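PDB 6Q2F: glycoside hydrolase family protein from Novosphingobium sp. PP1Y, which probably hydrolyses alpha-L-rhamnosidic bonds, releasing terminal L-rhamnose from glycosides. Local coordinates for residues 168-180 with 439-451. Sequence-based numbering, arbitrary orientation.
Sequences GRLASPPGTTGPF and RVLRLGYSLLGTT
One face of the Arg442 guanidinium is covered by Pro173, whose CD lies 3.4 Å from Arg442 NE and is offset toward the rim of the group, with Ser172 CA on the same face. At the edge, near the plane, sits the carbonyl of Leu170: Arg442 NH1 reaches Leu170 O at 2.8 Å, but the N-H...O angle of 115° makes this a weak hydrogen bond. The stronger polar partner is Glu208 of strand 206-217, salt-bridged to NH2. With CG anti to the backbone N and the chain extended through NE, Arg442 stands up from its strand toward the loop, and the proline ring crosses it at about a right angle. Cutting Arg442 back to an alanine is likely to cost Glu208 this salt bridge and open a gap beneath Pro173. Toward the start of the loop, Leu170 CD2 meets Val440 CG1 at 4.0 Å. Beyond Gly444, waters join the two segments: one bonds both Pro174 O and Tyr445 O, and another links Gly175 O and Thr177 OG1, itself also bonded to Val203 O, to Leu447 N. Direct backbone pairing is seen at Gly178 N, which donates to Leu447 O at 2.9 Å with an angle of 161°. Next to it, Thr177 CG2 packs 3.4 Å from Gly449 CA. Lys152 binds Ser446 OG, Thr176 O and Gly178 O from strand 151-160. Val440, Arg442 and Ser446 all point toward 168-180, and the segments run 26° apart: an irregular loop laid lengthwise over one face of an antiparallel four-stranded sheet, along strand 436-447, which lies between strands 151-160 and 206-217.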
loop_
_atom_site.group_PDB
_atom_site.type_symbol
_atom_site.label_atom_id
_atom_site.label_comp_id
_atom_site.label_asym_id
_atom_site.label_seq_id
_atom_site.Cartn_x
_atom_site.Cartn_y
_atom_site.Cartn_z
ATOM N N GLY A 168 -10.218 -30.859 40.909
ATOM C CA GLY A 168 -8.972 -30.172 40.674
ATOM C C GLY A 168 -9.140 -28.922 39.833
ATOM O O GLY A 168 -10.215 -28.320 39.726
ATOM N N ARG A 169 -8.042 -28.537 39.209
ATOM C CA ARG A 169 -7.964 -27.262 38.525
ATOM C C ARG A 169 -7.896 -27.444 37.019
ATOM O O ARG A 169 -7.182 -28.317 36.516
ATOM C CB ARG A 169 -6.748 -26.477 39.010
ATOM C CG ARG A 169 -6.876 -25.997 40.440
ATOM C CD ARG A 169 -5.797 -24.983 40.710
ATOM N NE ARG A 169 -4.441 -25.510 40.607
ATOM C CZ ARG A 169 -3.803 -26.111 41.604
ATOM N NH1 ARG A 169 -4.386 -26.240 42.792
ATOM N NH2 ARG A 169 -2.575 -26.575 41.422
ATOM N N LEU A 170 -8.648 -26.611 36.306
ATOM C CA LEU A 170 -8.457 -26.470 34.871
ATOM C C LEU A 170 -7.090 -25.858 34.612
ATOM O O LEU A 170 -6.815 -24.744 35.065
ATOM C CB LEU A 170 -9.544 -25.594 34.263
ATOM C CG LEU A 170 -10.818 -26.268 33.768
ATOM C CD1 LEU A 170 -11.713 -25.239 33.108
ATOM C CD2 LEU A 170 -10.487 -27.398 32.814
ATOM N N ALA A 171 -6.241 -26.591 33.891
ATOM C CA ALA A 171 -4.937 -26.077 33.480
ATOM C C ALA A 171 -5.077 -24.692 32.856
ATOM O O ALA A 171 -5.931 -24.465 31.999
ATOM C CB ALA A 171 -4.283 -27.033 32.478
ATOM N N SER A 172 -4.255 -23.766 33.328
ATOM C CA SER A 172 -4.234 -22.421 32.786
ATOM C C SER A 172 -3.802 -22.449 31.319
ATOM O O SER A 172 -2.901 -23.204 30.949
ATOM C CB SER A 172 -3.280 -21.549 33.604
ATOM O OG SER A 172 -3.733 -21.377 34.935
ATOM N N PRO A 173 -4.449 -21.672 30.458
ATOM C CA PRO A 173 -3.935 -21.479 29.096
ATOM C C PRO A 173 -2.562 -20.834 29.125
ATOM O O PRO A 173 -2.219 -20.134 30.090
ATOM C CB PRO A 173 -4.972 -20.542 28.458
ATOM C CG PRO A 173 -6.204 -20.754 29.243
ATOM C CD PRO A 173 -5.747 -21.014 30.654
ATOM N N PRO A 174 -1.753 -21.029 28.085
ATOM C CA PRO A 174 -0.440 -20.378 28.045
ATOM C C PRO A 174 -0.566 -18.880 28.261
ATOM O O PRO A 174 -1.536 -18.249 27.838
ATOM C CB PRO A 174 0.070 -20.686 26.634
ATOM C CG PRO A 174 -0.708 -21.877 26.201
ATOM C CD PRO A 174 -2.047 -21.771 26.848
ATOM N N GLY A 175 0.425 -18.316 28.949
ATOM C CA GLY A 175 0.559 -16.882 29.072
ATOM C C GLY A 175 1.737 -16.295 28.311
ATOM O O GLY A 175 2.056 -15.132 28.508
ATOM N N THR A 176 2.388 -17.094 27.454
ATOM C CA THR A 176 3.582 -16.658 26.740
ATOM C C THR A 176 3.265 -15.558 25.733
ATOM O O THR A 176 2.330 -15.673 24.937
ATOM C CB THR A 176 4.202 -17.832 25.985
ATOM O OG1 THR A 176 4.178 -19.000 26.796
ATOM C CG2 THR A 176 5.634 -17.502 25.587
ATOM N N THR A 177 4.078 -14.506 25.748
ATOM C CA THR A 177 4.033 -13.513 24.689
ATOM C C THR A 177 4.603 -14.110 23.399
ATOM O O THR A 177 5.674 -14.719 23.407
ATOM C CB THR A 177 4.817 -12.280 25.122
ATOM O OG1 THR A 177 4.128 -11.657 26.211
ATOM C CG2 THR A 177 4.955 -11.294 23.974
ATOM N N GLY A 178 3.878 -13.953 22.290
ATOM C CA GLY A 178 4.248 -14.621 21.065
ATOM C C GLY A 178 3.042 -14.816 20.169
ATOM O O GLY A 178 1.960 -14.301 20.451
ATOM N N PRO A 179 3.208 -15.568 19.067
ATOM C CA PRO A 179 2.169 -15.594 18.026
ATOM C C PRO A 179 1.105 -16.667 18.217
ATOM O O PRO A 179 0.029 -16.583 17.611
ATOM C CB PRO A 179 2.976 -15.850 16.744
ATOM C CG PRO A 179 4.145 -16.671 17.213
ATOM C CD PRO A 179 4.488 -16.124 18.585
ATOM N N PHE A 180 1.420 -17.725 18.942
ATOM C CA PHE A 180 0.484 -18.809 19.097
ATOM C C PHE A 180 0.795 -19.707 20.273
ATOM O O PHE A 180 1.901 -20.144 20.407
ATOM C CB PHE A 180 0.548 -19.603 17.822
ATOM C CG PHE A 180 -0.319 -20.789 17.795
ATOM C CD1 PHE A 180 0.127 -21.985 18.271
ATOM C CD2 PHE A 180 -1.562 -20.719 17.244
ATOM C CE1 PHE A 180 -0.662 -23.083 18.224
ATOM C CE2 PHE A 180 -2.370 -21.813 17.197
ATOM C CZ PHE A 180 -1.916 -22.999 17.687
ATOM N N ARG A 439 -15.394 -32.746 26.750
ATOM C CA ARG A 439 -14.207 -32.011 26.467
ATOM C C ARG A 439 -14.446 -30.642 27.025
ATOM O O ARG A 439 -15.427 -30.035 26.748
ATOM C CB ARG A 439 -13.985 -31.933 24.995
ATOM C CG ARG A 439 -12.590 -31.573 24.606
ATOM C CD ARG A 439 -12.339 -32.267 23.316
ATOM N NE ARG A 439 -11.346 -31.611 22.528
ATOM C CZ ARG A 439 -11.179 -31.840 21.238
ATOM N NH1 ARG A 439 -11.945 -32.710 20.604
ATOM N NH2 ARG A 439 -10.224 -31.203 20.586
ATOM N N VAL A 440 -13.511 -30.179 27.821
ATOM C CA VAL A 440 -13.616 -28.887 28.419
ATOM C C VAL A 440 -12.507 -28.023 27.876
ATOM O O VAL A 440 -11.356 -28.341 27.974
ATOM C CB VAL A 440 -13.525 -28.964 29.928
ATOM C CG1 VAL A 440 -13.762 -27.615 30.546
ATOM C CG2 VAL A 440 -14.517 -29.967 30.441
ATOM N N LEU A 441 -12.913 -26.908 27.317
ATOM C CA LEU A 441 -12.022 -25.973 26.713
ATOM C C LEU A 441 -11.928 -24.710 27.520
ATOM O O LEU A 441 -12.907 -24.058 27.761
ATOM C CB LEU A 441 -12.576 -25.667 25.341
ATOM C CG LEU A 441 -11.773 -24.956 24.301
ATOM C CD1 LEU A 441 -10.354 -25.411 24.375
ATOM C CD2 LEU A 441 -12.331 -25.300 22.956
ATOM N N ARG A 442 -10.722 -24.381 27.930
ATOM C CA ARG A 442 -10.518 -23.179 28.662
ATOM C C ARG A 442 -9.839 -22.221 27.706
ATOM O O ARG A 442 -8.716 -22.407 27.316
ATOM C CB ARG A 442 -9.691 -23.385 29.912
ATOM C CG ARG A 442 -9.494 -22.105 30.679
ATOM C CD ARG A 442 -8.836 -22.331 32.013
ATOM N NE ARG A 442 -8.521 -21.097 32.684
ATOM C CZ ARG A 442 -7.819 -21.022 33.794
ATOM N NH1 ARG A 442 -7.359 -22.111 34.355
ATOM N NH2 ARG A 442 -7.570 -19.855 34.337
ATOM N N LEU A 443 -10.565 -21.184 27.351
ATOM C CA LEU A 443 -10.069 -20.166 26.446
ATOM C C LEU A 443 -9.516 -19.003 27.251
ATOM O O LEU A 443 -10.110 -18.588 28.250
ATOM C CB LEU A 443 -11.183 -19.684 25.519
ATOM C CG LEU A 443 -11.860 -20.787 24.720
ATOM C CD1 LEU A 443 -12.988 -20.189 23.890
ATOM C CD2 LEU A 443 -10.839 -21.475 23.833
ATOM N N GLY A 444 -8.382 -18.481 26.810
ATOM C CA GLY A 444 -7.847 -17.262 27.377
ATOM C C GLY A 444 -7.224 -16.444 26.277
ATOM O O GLY A 444 -7.360 -16.782 25.095
ATOM N N TYR A 445 -6.554 -15.358 26.638
ATOM C CA TYR A 445 -5.751 -14.637 25.668
ATOM C C TYR A 445 -4.402 -14.292 26.278
ATOM O O TYR A 445 -4.212 -14.305 27.502
ATOM C CB TYR A 445 -6.456 -13.363 25.154
ATOM C CG TYR A 445 -6.582 -12.238 26.160
ATOM C CD1 TYR A 445 -5.511 -11.376 26.414
ATOM C CD2 TYR A 445 -7.779 -12.027 26.846
ATOM C CE1 TYR A 445 -5.630 -10.339 27.333
ATOM C CE2 TYR A 445 -7.910 -10.991 27.754
ATOM C CZ TYR A 445 -6.835 -10.153 27.998
ATOM O OH TYR A 445 -6.967 -9.127 28.913
ATOM N N SER A 446 -3.467 -13.985 25.394
ATOM C CA SER A 446 -2.149 -13.533 25.796
ATOM C C SER A 446 -1.642 -12.588 24.712
ATOM O O SER A 446 -2.300 -12.376 23.692
ATOM C CB SER A 446 -1.219 -14.718 26.038
ATOM O OG SER A 446 -0.950 -15.393 24.827
ATOM N N LEU A 447 -0.473 -12.006 24.944
ATOM C CA LEU A 447 0.036 -10.928 24.105
ATOM C C LEU A 447 0.796 -11.439 22.884
ATOM O O LEU A 447 1.478 -12.467 22.929
ATOM C CB LEU A 447 0.945 -10.016 24.926
ATOM C CG LEU A 447 0.242 -9.349 26.109
ATOM C CD1 LEU A 447 1.146 -8.301 26.710
ATOM C CD2 LEU A 447 -1.110 -8.739 25.656
ATOM N N LEU A 448 0.663 -10.694 21.779
ATOM C CA LEU A 448 1.571 -10.850 20.644
ATOM C C LEU A 448 2.962 -10.315 20.968
ATOM O O LEU A 448 3.969 -10.866 20.511
ATOM C CB LEU A 448 1.031 -10.103 19.429
ATOM C CG LEU A 448 0.463 -10.889 18.261
ATOM C CD1 LEU A 448 -0.734 -11.678 18.739
ATOM C CD2 LEU A 448 0.069 -9.902 17.145
ATOM N N GLY A 449 3.027 -9.211 21.715
ATOM C CA GLY A 449 4.266 -8.546 22.035
ATOM C C GLY A 449 4.777 -7.563 21.010
ATOM O O GLY A 449 5.834 -6.963 21.236
ATOM N N THR A 450 4.074 -7.366 19.896
ATOM C CA THR A 450 4.625 -6.481 18.883
ATOM C C THR A 450 4.589 -5.029 19.352
ATOM O O THR A 450 3.770 -4.620 20.177
ATOM C CB THR A 450 3.889 -6.618 17.548
ATOM O OG1 THR A 450 2.486 -6.483 17.760
ATOM C CG2 THR A 450 4.187 -7.993 16.941
ATOM N N THR A 451 5.444 -4.239 18.722
ATOM C CA THR A 451 5.967 -2.997 19.245
ATOM C C THR A 451 5.951 -1.964 18.109
ATOM O O THR A 451 5.941 -2.324 16.933
ATOM C CB THR A 451 7.372 -3.323 19.781
ATOM O OG1 THR A 451 8.241 -3.851 18.756
ATOM C CG2 THR A 451 7.314 -4.153 20.976
HETATM O O HOH W 1 -3.927 -16.868 28.704
HETATM O O HOH W 2 1.577 -12.599 27.090
HETATM O O HOH W 3 0.603 -17.689 25.181
#